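Local coordinates for protein streptokinase domain B (Streptococcus dysgalactiae subsp. equisimilis, PDB 1QQR) that probably takes part in the non-proteolytic activation of plasminogen, as one domain of the bacterial fibrinolytic cofactor streptokinase, at residues K6-E11 / N116-S121; V10-Q15 / A51-I56; I44-L49 / Q89-R94. One frame throughout, in Å; residues are numbered along the deposited sequence.

Contact 1 of 3, residues K6-E11 / N116-S121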
loop_
_atom_site.group_PDB
_atom_site.type_symbol
_atom_site.label_atom_id
_atom_site.label_comp_id
_atom_site.label_asym_id
_atom_site.label_seq_id
_atom_site.Cartn_x
_atom_site.Cartn_y
_atom_site.Cartn_z
ATOM N N LYS A 6 5.383 5.881 18.772
ATOM C CA LYS A 6 5.254 7.325 18.741
ATOM C C LYS A 6 4.961 7.851 17.338
ATOM O O LYS A 6 4.575 9.013 17.154
ATOM C CB LYS A 6 6.558 7.937 19.265
ATOM C CG LYS A 6 6.971 7.349 20.626
ATOM C CD LYS A 6 8.440 7.567 20.954
ATOM C CE LYS A 6 8.835 6.747 22.181
ATOM N NZ LYS A 6 10.303 6.789 22.461
ATOM N N SER A 7 5.123 6.978 16.350
ATOM C CA SER A 7 4.943 7.373 14.970
ATOM C C SER A 7 4.847 6.136 14.102
ATOM O O SER A 7 5.344 5.073 14.466
ATOM C CB SER A 7 6.176 8.156 14.537
ATOM O OG SER A 7 5.834 9.339 13.869
ATOM N N VAL A 8 4.210 6.266 12.950
ATOM C CA VAL A 8 4.155 5.147 12.029
ATOM C C VAL A 8 4.421 5.668 10.625
ATOM O O VAL A 8 3.657 6.486 10.108
ATOM C CB VAL A 8 2.810 4.422 12.093
ATOM C CG1 VAL A 8 2.714 3.385 10.983
ATOM C CG2 VAL A 8 2.694 3.725 13.415
ATOM N N ASP A 9 5.536 5.253 10.029
ATOM C CA ASP A 9 5.835 5.684 8.654
ATOM C C ASP A 9 4.946 4.811 7.786
ATOM O O ASP A 9 5.038 3.579 7.849
ATOM C CB ASP A 9 7.284 5.398 8.239
ATOM C CG ASP A 9 8.284 6.304 8.913
ATOM O OD1 ASP A 9 7.910 7.433 9.278
ATOM O OD2 ASP A 9 9.452 5.880 9.052
ATOM N N VAL A 10 4.078 5.432 6.999
ATOM C CA VAL A 10 3.198 4.661 6.138
ATOM C C VAL A 10 3.802 4.566 4.745
ATOM O O VAL A 10 3.882 5.563 4.017
ATOM C CB VAL A 10 1.789 5.299 6.040
ATOM C CG1 VAL A 10 0.877 4.437 5.173
ATOM C CG2 VAL A 10 1.194 5.457 7.416
ATOM N N GLU A 11 4.252 3.366 4.397
ATOM C CA GLU A 11 4.812 3.128 3.085
ATOM C C GLU A 11 3.756 2.514 2.164
ATOM O O GLU A 11 2.826 1.820 2.602
ATOM C CB GLU A 11 6.040 2.231 3.179
ATOM C CG GLU A 11 7.280 2.989 3.612
ATOM C CD GLU A 11 8.430 2.073 4.000
ATOM O OE1 GLU A 11 8.721 1.112 3.261
ATOM O OE2 GLU A 11 9.057 2.321 5.048
ATOM N N ASN A 116 8.425 2.743 13.579
ATOM C CA ASN A 116 7.440 1.723 13.277
ATOM C C ASN A 116 6.998 2.032 11.851
ATOM O O ASN A 116 7.073 3.184 11.404
ATOM C CB ASN A 116 6.257 1.837 14.238
ATOM C CG ASN A 116 6.524 1.167 15.576
ATOM O OD1 ASN A 116 6.198 -0.009 15.772
ATOM N ND2 ASN A 116 7.137 1.904 16.492
ATOM N N THR A 117 6.551 1.019 11.129
ATOM C CA THR A 117 6.126 1.250 9.757
ATOM C C THR A 117 4.903 0.424 9.433
ATOM O O THR A 117 4.701 -0.642 10.007
ATOM C CB THR A 117 7.222 0.827 8.713
ATOM O OG1 THR A 117 7.529 -0.553 8.907
ATOM C CG2 THR A 117 8.510 1.616 8.874
ATOM N N ASP A 118 4.098 0.952 8.514
ATOM C CA ASP A 118 2.925 0.266 7.979
ATOM C C ASP A 118 3.252 0.158 6.489
ATOM O O ASP A 118 3.713 1.121 5.873
ATOM C CB ASP A 118 1.649 1.102 8.099
ATOM C CG ASP A 118 0.786 0.705 9.283
ATOM O OD1 ASP A 118 1.029 -0.368 9.890
ATOM O OD2 ASP A 118 -0.158 1.474 9.592
ATOM N N LEU A 119 3.052 -1.012 5.914
ATOM C CA LEU A 119 3.282 -1.151 4.492
ATOM C C LEU A 119 1.920 -1.426 3.912
ATOM O O LEU A 119 1.336 -2.487 4.178
ATOM C CB LEU A 119 4.211 -2.326 4.146
ATOM C CG LEU A 119 4.246 -2.618 2.632
ATOM C CD1 LEU A 119 4.733 -1.391 1.876
ATOM C CD2 LEU A 119 5.149 -3.801 2.322
ATOM N N ILE A 120 1.401 -0.459 3.163
ATOM C CA ILE A 120 0.122 -0.639 2.506
ATOM C C ILE A 120 0.399 -1.142 1.084
ATOM O O ILE A 120 1.081 -0.484 0.295
ATOM C CB ILE A 120 -0.653 0.674 2.390
ATOM C CG1 ILE A 120 -0.983 1.218 3.784
ATOM C CG2 ILE A 120 -1.924 0.444 1.550
ATOM C CD1 ILE A 120 -1.746 2.543 3.750
ATOM N N SER A 121 -0.142 -2.300 0.744
ATOM C CA SER A 121 0.083 -2.820 -0.590
ATOM C C SER A 121 -1.228 -3.075 -1.313
ATOM O O SER A 121 -2.140 -3.742 -0.809
ATOM C CB SER A 121 0.963 -4.082 -0.541
ATOM O OG SER A 121 0.324 -5.119 0.138
HETATM O O HOH W 1 8.082 4.718 15.843
#
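Asp9, Val10 and Glu11 pair in parallel with Thr117, Asp118 and Leu119 inside the mixed beta sheet, a pairing that ties the start of strand 8-18 to strand 111-128, more than a hundred residues later. The short strand axes approach to 4.3 Å and cross at -23°. Four backbone bonds zip the two together. Asp9 gives its N-H to Asn116 O at 2.9 Å and accepts from Asp118 N through its O; Glu11 repeats the pattern, its N bonding Asp118 O at 2.7 Å while its O takes the N-H of Ile120. This is the usual parallel ladder, in which one residue uses both its N-H and its C=O to grip two partners on the facing strand. Beside Asn116 a water accepts from Asn116 N and donates to Ser7 O, linking the two segments.

The side chains divide between two faces. On one, Val8 CG1 lies 3.7 Å from Asp118 CG, against the carboxylate, and Val10 CG1 meets Ile120 CD1 at 3.5 Å. Val10 CG1 lies anti to the backbone N (chi1 -178°), a setting that carries this methyl to the isoleucine. The buried Asp118 carboxylate is satisfied from elsewhere, by Arg98 at OD1 and Tyr93 OH at OD2. On the other face, Thr117 CG2 sits 4.0 Å from Asp9 CB and 3.9 Å from Glu11 OE2, while Leu119 CD1 reaches back to Glu11 CB.

Strand 33-38 flanks residues 8-11 through backbone bonds from Val8 and Val10, and Asp9 OD1 bonds Thr37 OG1. Strand 64-76 borders strand 111-128, with Leu119 bonded to Thr75.

Contact 2 of 3, residues V10-Q15 / A51-I56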
loop_
_atom_site.group_PDB
_atom_site.type_symbol
_atom_site.label_atom_id
_atom_site.label_comp_id
_atom_site.label_asym_id
_atom_site.label_seq_id
_atom_site.Cartn_x
_atom_site.Cartn_y
_atom_site.Cartn_z
ATOM N N VAL A 10 4.078 5.432 6.999
ATOM C CA VAL A 10 3.198 4.661 6.138
ATOM C C VAL A 10 3.802 4.566 4.745
ATOM O O VAL A 10 3.882 5.563 4.017
ATOM C CB VAL A 10 1.789 5.299 6.040
ATOM C CG1 VAL A 10 0.877 4.437 5.173
ATOM C CG2 VAL A 10 1.194 5.457 7.416
ATOM N N GLU A 11 4.252 3.366 4.397
ATOM C CA GLU A 11 4.812 3.128 3.085
ATOM C C GLU A 11 3.756 2.514 2.164
ATOM O O GLU A 11 2.826 1.820 2.602
ATOM C CB GLU A 11 6.040 2.231 3.179
ATOM C CG GLU A 11 7.280 2.989 3.612
ATOM C CD GLU A 11 8.430 2.073 4.000
ATOM O OE1 GLU A 11 8.721 1.112 3.261
ATOM O OE2 GLU A 11 9.057 2.321 5.048
ATOM N N TYR A 12 3.923 2.756 0.872
ATOM C CA TYR A 12 2.951 2.286 -0.096
ATOM C C TYR A 12 3.568 1.568 -1.269
ATOM O O TYR A 12 4.599 1.977 -1.795
ATOM C CB TYR A 12 2.163 3.496 -0.598
ATOM C CG TYR A 12 1.042 3.184 -1.547
ATOM C CD1 TYR A 12 -0.146 2.644 -1.092
ATOM C CD2 TYR A 12 1.169 3.450 -2.910
ATOM C CE1 TYR A 12 -1.191 2.376 -1.968
ATOM C CE2 TYR A 12 0.128 3.186 -3.809
ATOM C CZ TYR A 12 -1.055 2.653 -3.332
ATOM O OH TYR A 12 -2.116 2.452 -4.198
ATOM N N THR A 13 2.957 0.464 -1.651
ATOM C CA THR A 13 3.400 -0.251 -2.829
ATOM C C THR A 13 2.145 -0.707 -3.600
ATOM O O THR A 13 1.135 -1.120 -3.010
ATOM C CB THR A 13 4.309 -1.439 -2.502
ATOM O OG1 THR A 13 4.809 -1.967 -3.731
ATOM C CG2 THR A 13 3.576 -2.527 -1.779
ATOM N N VAL A 14 2.207 -0.582 -4.914
ATOM C CA VAL A 14 1.092 -0.932 -5.771
ATOM C C VAL A 14 1.543 -1.719 -6.995
ATOM O O VAL A 14 2.583 -1.436 -7.588
ATOM C CB VAL A 14 0.336 0.349 -6.245
ATOM C CG1 VAL A 14 1.256 1.236 -7.039
ATOM C CG2 VAL A 14 -0.879 -0.025 -7.073
ATOM N N GLN A 15 0.746 -2.722 -7.344
ATOM C CA GLN A 15 0.985 -3.563 -8.505
ATOM C C GLN A 15 -0.176 -3.282 -9.490
ATOM O O GLN A 15 -1.338 -3.151 -9.078
ATOM C CB GLN A 15 1.014 -5.038 -8.072
ATOM C CG GLN A 15 0.741 -6.033 -9.206
ATOM C CD GLN A 15 0.791 -7.501 -8.757
ATOM O OE1 GLN A 15 0.134 -7.902 -7.779
ATOM N NE2 GLN A 15 1.563 -8.310 -9.483
ATOM N N ALA A 51 -5.965 8.116 -5.410
ATOM C CA ALA A 51 -5.289 9.267 -5.990
ATOM C C ALA A 51 -3.809 8.956 -6.111
ATOM O O ALA A 51 -3.174 9.286 -7.116
ATOM C CB ALA A 51 -5.518 10.537 -5.139
ATOM N N GLN A 52 -3.260 8.315 -5.083
ATOM C CA GLN A 52 -1.854 7.937 -5.090
ATOM C C GLN A 52 -1.558 6.950 -6.222
ATOM O O GLN A 52 -0.596 7.106 -6.969
ATOM C CB GLN A 52 -1.474 7.276 -3.760
ATOM C CG GLN A 52 -0.818 8.190 -2.768
ATOM C CD GLN A 52 0.369 8.921 -3.363
ATOM O OE1 GLN A 52 1.274 8.314 -3.972
ATOM N NE2 GLN A 52 0.372 10.236 -3.198
ATOM N N ALA A 53 -2.385 5.919 -6.339
ATOM C CA ALA A 53 -2.151 4.916 -7.361
ATOM C C ALA A 53 -2.279 5.527 -8.774
ATOM O O ALA A 53 -1.444 5.281 -9.640
ATOM C CB ALA A 53 -3.135 3.741 -7.177
ATOM N N GLN A 54 -3.309 6.337 -8.995
ATOM C CA GLN A 54 -3.514 6.947 -10.299
ATOM C C GLN A 54 -2.297 7.795 -10.653
ATOM O O GLN A 54 -1.810 7.743 -11.775
ATOM C CB GLN A 54 -4.801 7.798 -10.302
ATOM C CG GLN A 54 -5.197 8.435 -11.663
ATOM C CD GLN A 54 -5.331 7.405 -12.813
ATOM O OE1 GLN A 54 -6.193 6.516 -12.778
ATOM N NE2 GLN A 54 -4.470 7.533 -13.833
ATOM N N SER A 55 -1.766 8.549 -9.698
ATOM C CA SER A 55 -0.618 9.379 -10.028
ATOM C C SER A 55 0.612 8.517 -10.325
ATOM O O SER A 55 1.382 8.814 -11.246
ATOM C CB SER A 55 -0.344 10.411 -8.918
ATOM O OG SER A 55 0.573 9.955 -7.938
ATOM N N ILE A 56 0.799 7.437 -9.576
ATOM C CA ILE A 56 1.940 6.570 -9.845
ATOM C C ILE A 56 1.762 5.928 -11.223
ATOM O O ILE A 56 2.721 5.818 -11.993
ATOM C CB ILE A 56 2.059 5.487 -8.784
ATOM C CG1 ILE A 56 2.581 6.121 -7.492
ATOM C CG2 ILE A 56 2.947 4.362 -9.283
ATOM C CD1 ILE A 56 2.676 5.184 -6.338
#
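The Tyr12 ring, the flat group of this contact, meets the helix with an edge: Ile56 CD1 lies near the ring plane, 4.1 Å from CE2 and equally close to CD2. Gln52 CB approaches the ring obliquely, 4.4 Å from CE2. At the far end of the side chain, Tyr12 OH comes to 3.4 Å from Ala53 CB, so the phenol reaches from sheet to helix. Its CG is turned anti to the backbone nitrogen (chi1 -176°), which sends the ring out from strand 10-15 to the helix.

Val14, two residues on and also directed at helix 51-56, extends the interface with its two methyls. CG1 packs 4.2 Å from Ile56 CG2 and CG2 lies 4.4 Å from Ala53 CB. The isoleucine thus serves both strand residues, giving CD1 to the tyrosine and its CG2 branch to the valine. The short axes lie 9.6 Å apart and cross at -60°, an oblique seating of helix on sheet.

No hydrogen bond joins the two segments. The polar ends find partners elsewhere, Gln52 OE1 at Lys33. Cohesion across this contact is therefore essentially apolar, and the tyrosine hydroxyl, though it touches the alanine methyl, has its hydrogen bond with the Glu122 carboxylate on strand 111-128.

Contact 3 of 3, residues I44-L49 / Q89-R94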
loop_
_atom_site.group_PDB
_atom_site.type_symbol
_atom_site.label_atom_id
_atom_site.label_comp_id
_atom_site.label_asym_id
_atom_site.label_seq_id
_atom_site.Cartn_x
_atom_site.Cartn_y
_atom_site.Cartn_z
ATOM N N ILE A 44 -6.491 7.027 6.758
ATOM C CA ILE A 44 -6.147 7.114 5.344
ATOM C C ILE A 44 -7.379 6.501 4.703
ATOM O O ILE A 44 -7.827 5.458 5.158
ATOM C CB ILE A 44 -4.919 6.256 5.025
ATOM C CG1 ILE A 44 -3.726 6.777 5.818
ATOM C CG2 ILE A 44 -4.595 6.322 3.558
ATOM C CD1 ILE A 44 -2.541 5.880 5.776
ATOM N N THR A 45 -7.927 7.146 3.676
ATOM C CA THR A 45 -9.130 6.646 3.022
ATOM C C THR A 45 -8.797 6.040 1.671
ATOM O O THR A 45 -7.743 6.336 1.090
ATOM C CB THR A 45 -10.129 7.783 2.756
ATOM O OG1 THR A 45 -9.480 8.801 1.981
ATOM C CG2 THR A 45 -10.612 8.395 4.056
ATOM N N SER A 46 -9.710 5.210 1.169
ATOM C CA SER A 46 -9.542 4.586 -0.140
ATOM C C SER A 46 -9.431 5.636 -1.255
ATOM O O SER A 46 -8.686 5.446 -2.214
ATOM C CB SER A 46 -10.702 3.647 -0.413
ATOM O OG SER A 46 -11.917 4.294 -0.106
ATOM N N GLN A 47 -10.126 6.763 -1.128
ATOM C CA GLN A 47 -10.013 7.785 -2.177
ATOM C C GLN A 47 -8.603 8.351 -2.256
ATOM O O GLN A 47 -8.087 8.613 -3.339
ATOM C CB GLN A 47 -11.013 8.928 -1.967
ATOM C CG GLN A 47 -12.468 8.530 -2.192
ATOM C CD GLN A 47 -13.118 7.960 -0.959
ATOM O OE1 GLN A 47 -14.308 7.656 -0.965
ATOM N NE2 GLN A 47 -12.347 7.809 0.108
ATOM N N GLU A 48 -7.983 8.551 -1.103
ATOM C CA GLU A 48 -6.616 9.052 -1.065
ATOM C C GLU A 48 -5.656 8.044 -1.694
ATOM O O GLU A 48 -4.718 8.428 -2.390
ATOM C CB GLU A 48 -6.184 9.299 0.373
ATOM C CG GLU A 48 -7.066 10.307 1.098
ATOM C CD GLU A 48 -6.605 10.551 2.530
ATOM O OE1 GLU A 48 -6.162 11.685 2.818
ATOM O OE2 GLU A 48 -6.682 9.608 3.352
ATOM N N LEU A 49 -5.887 6.759 -1.438
ATOM C CA LEU A 49 -5.014 5.724 -1.986
ATOM C C LEU A 49 -5.182 5.665 -3.509
ATOM O O LEU A 49 -4.183 5.544 -4.254
ATOM C CB LEU A 49 -5.310 4.365 -1.330
ATOM C CG LEU A 49 -4.971 4.297 0.167
ATOM C CD1 LEU A 49 -5.319 2.918 0.692
ATOM C CD2 LEU A 49 -3.476 4.587 0.403
ATOM N N GLN A 89 -15.754 -1.738 -1.698
ATOM C CA GLN A 89 -16.450 -0.596 -1.113
ATOM C C GLN A 89 -15.381 0.376 -0.648
ATOM O O GLN A 89 -14.241 -0.024 -0.423
ATOM C CB GLN A 89 -17.304 -1.043 0.075
ATOM C CG GLN A 89 -16.490 -1.656 1.193
ATOM C CD GLN A 89 -17.334 -2.214 2.330
ATOM O OE1 GLN A 89 -18.123 -3.126 2.131
ATOM N NE2 GLN A 89 -17.157 -1.670 3.530
ATOM N N GLU A 90 -15.729 1.655 -0.536
ATOM C CA GLU A 90 -14.773 2.644 -0.058
ATOM C C GLU A 90 -14.439 2.275 1.383
ATOM O O GLU A 90 -15.231 1.616 2.060
ATOM C CB GLU A 90 -15.375 4.038 -0.127
ATOM C CG GLU A 90 -15.778 4.431 -1.536
ATOM C CD GLU A 90 -14.611 4.458 -2.514
ATOM O OE1 GLU A 90 -14.850 4.651 -3.724
ATOM O OE2 GLU A 90 -13.450 4.301 -2.085
ATOM N N PHE A 91 -13.262 2.667 1.851
ATOM C CA PHE A 91 -12.870 2.330 3.208
ATOM C C PHE A 91 -11.958 3.370 3.831
ATOM O O PHE A 91 -11.435 4.247 3.151
ATOM C CB PHE A 91 -12.162 0.962 3.220
ATOM C CG PHE A 91 -10.906 0.891 2.344
ATOM C CD1 PHE A 91 -9.742 1.584 2.683
ATOM C CD2 PHE A 91 -10.890 0.107 1.191
ATOM C CE1 PHE A 91 -8.584 1.496 1.888
ATOM C CE2 PHE A 91 -9.739 0.015 0.390
ATOM C CZ PHE A 91 -8.583 0.712 0.742
ATOM N N THR A 92 -11.775 3.261 5.135
ATOM C CA THR A 92 -10.865 4.132 5.851
ATOM C C THR A 92 -9.961 3.194 6.647
ATOM O O THR A 92 -10.409 2.189 7.189
ATOM C CB THR A 92 -11.582 5.052 6.858
ATOM O OG1 THR A 92 -12.388 4.243 7.715
ATOM C CG2 THR A 92 -12.445 6.090 6.156
ATOM N N TYR A 93 -8.674 3.495 6.678
ATOM C CA TYR A 93 -7.761 2.687 7.454
ATOM C C TYR A 93 -7.261 3.581 8.574
ATOM O O TYR A 93 -6.784 4.701 8.334
ATOM C CB TYR A 93 -6.572 2.209 6.627
ATOM C CG TYR A 93 -5.448 1.698 7.512
ATOM C CD1 TYR A 93 -5.650 0.613 8.372
ATOM C CD2 TYR A 93 -4.211 2.340 7.542
ATOM C CE1 TYR A 93 -4.638 0.189 9.242
ATOM C CE2 TYR A 93 -3.198 1.926 8.417
ATOM C CZ TYR A 93 -3.417 0.857 9.261
ATOM O OH TYR A 93 -2.438 0.483 10.162
ATOM N N ARG A 94 -7.378 3.084 9.796
ATOM C CA ARG A 94 -6.936 3.820 10.978
ATOM C C ARG A 94 -5.589 3.223 11.355
ATOM O O ARG A 94 -5.466 2.012 11.481
ATOM C CB ARG A 94 -7.946 3.621 12.117
ATOM C CG ARG A 94 -7.660 4.427 13.359
ATOM C CD ARG A 94 -8.438 3.882 14.556
ATOM N NE ARG A 94 -8.155 4.630 15.782
ATOM C CZ ARG A 94 -8.414 4.193 17.012
ATOM N NH1 ARG A 94 -8.963 2.996 17.200
ATOM N NH2 ARG A 94 -8.122 4.957 18.057
#
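Ser46 meets Glu90 and Phe91 at the centre of this contact, where the end of a two-stranded antiparallel pair runs into a helix. Its OG donates to Glu90 OE2 at 2.5 Å, using the anti lone pair of that oxygen, and accepts from Phe91 N at 2.9 Å. The Ser46 N-H in turn bonds Phe91 O, so serine and phenylalanine are joined in both directions. The CB completes the grip: it stands over the centre of the Phe91 ring, 3.6 Å from the centroid and 3° off the ring normal, a CH-pi contact. A chi1 of 59° sets CG between the backbone N and carbonyl carbon, turning a face of the ring to the serine CB, while Leu49 CD1 touches its edge, 3.8 Å from CE1.

Alongside, the Gln47 amide stacks on the Glu90 carboxylate with the planes 21° apart. In the adjoining non-hydrogen-bonded pair, the CG2 methyls of Thr45 and Thr92 meet at 3.6 Å. Beyond it Ile44 and Tyr93 form a hydrogen-bonded pair, the Tyr93 N to Ile44 O bond measuring 2.6 Å.

The helix start is fixed by a capping box. Thr45 N bonds Glu48 OE2 at 2.8 Å, and Thr45 OG1 accepts a weak bond from Glu48 N.

Strand 64-76 packs against Phe91 through Arg69 and Ser72 and against Tyr93 through Val74 and His76, while Ile120 and Glu122 of strand 111-128 touch Ile44 and Leu49 respectively.

In the fold
The three contacts, all partly buried, show how chemistry follows place in a fold. Contact 1 lies within the main sheet and relies on backbone bonds; contact 2, nearest the centre of the chain (about 6 Å between centres), seats helix 46-60 against that sheet mainly through apolar atoms, with no hydrogen bond across. No touching residue of either is exposed. Contact 3 combines buried residues with several exposed ones and mixes strand pairing, side-chain bonds and a helix cap. Contacts 1 and 2 share Val10 and Glu11, contacts 2 and 3 the helix. Contacts 1 and 3 are joined through the tyrosine hydroxyl and the Asp118 carboxylate, and where Ile44 CD1 packs against both Val10 CG1 and Ile120 CD1.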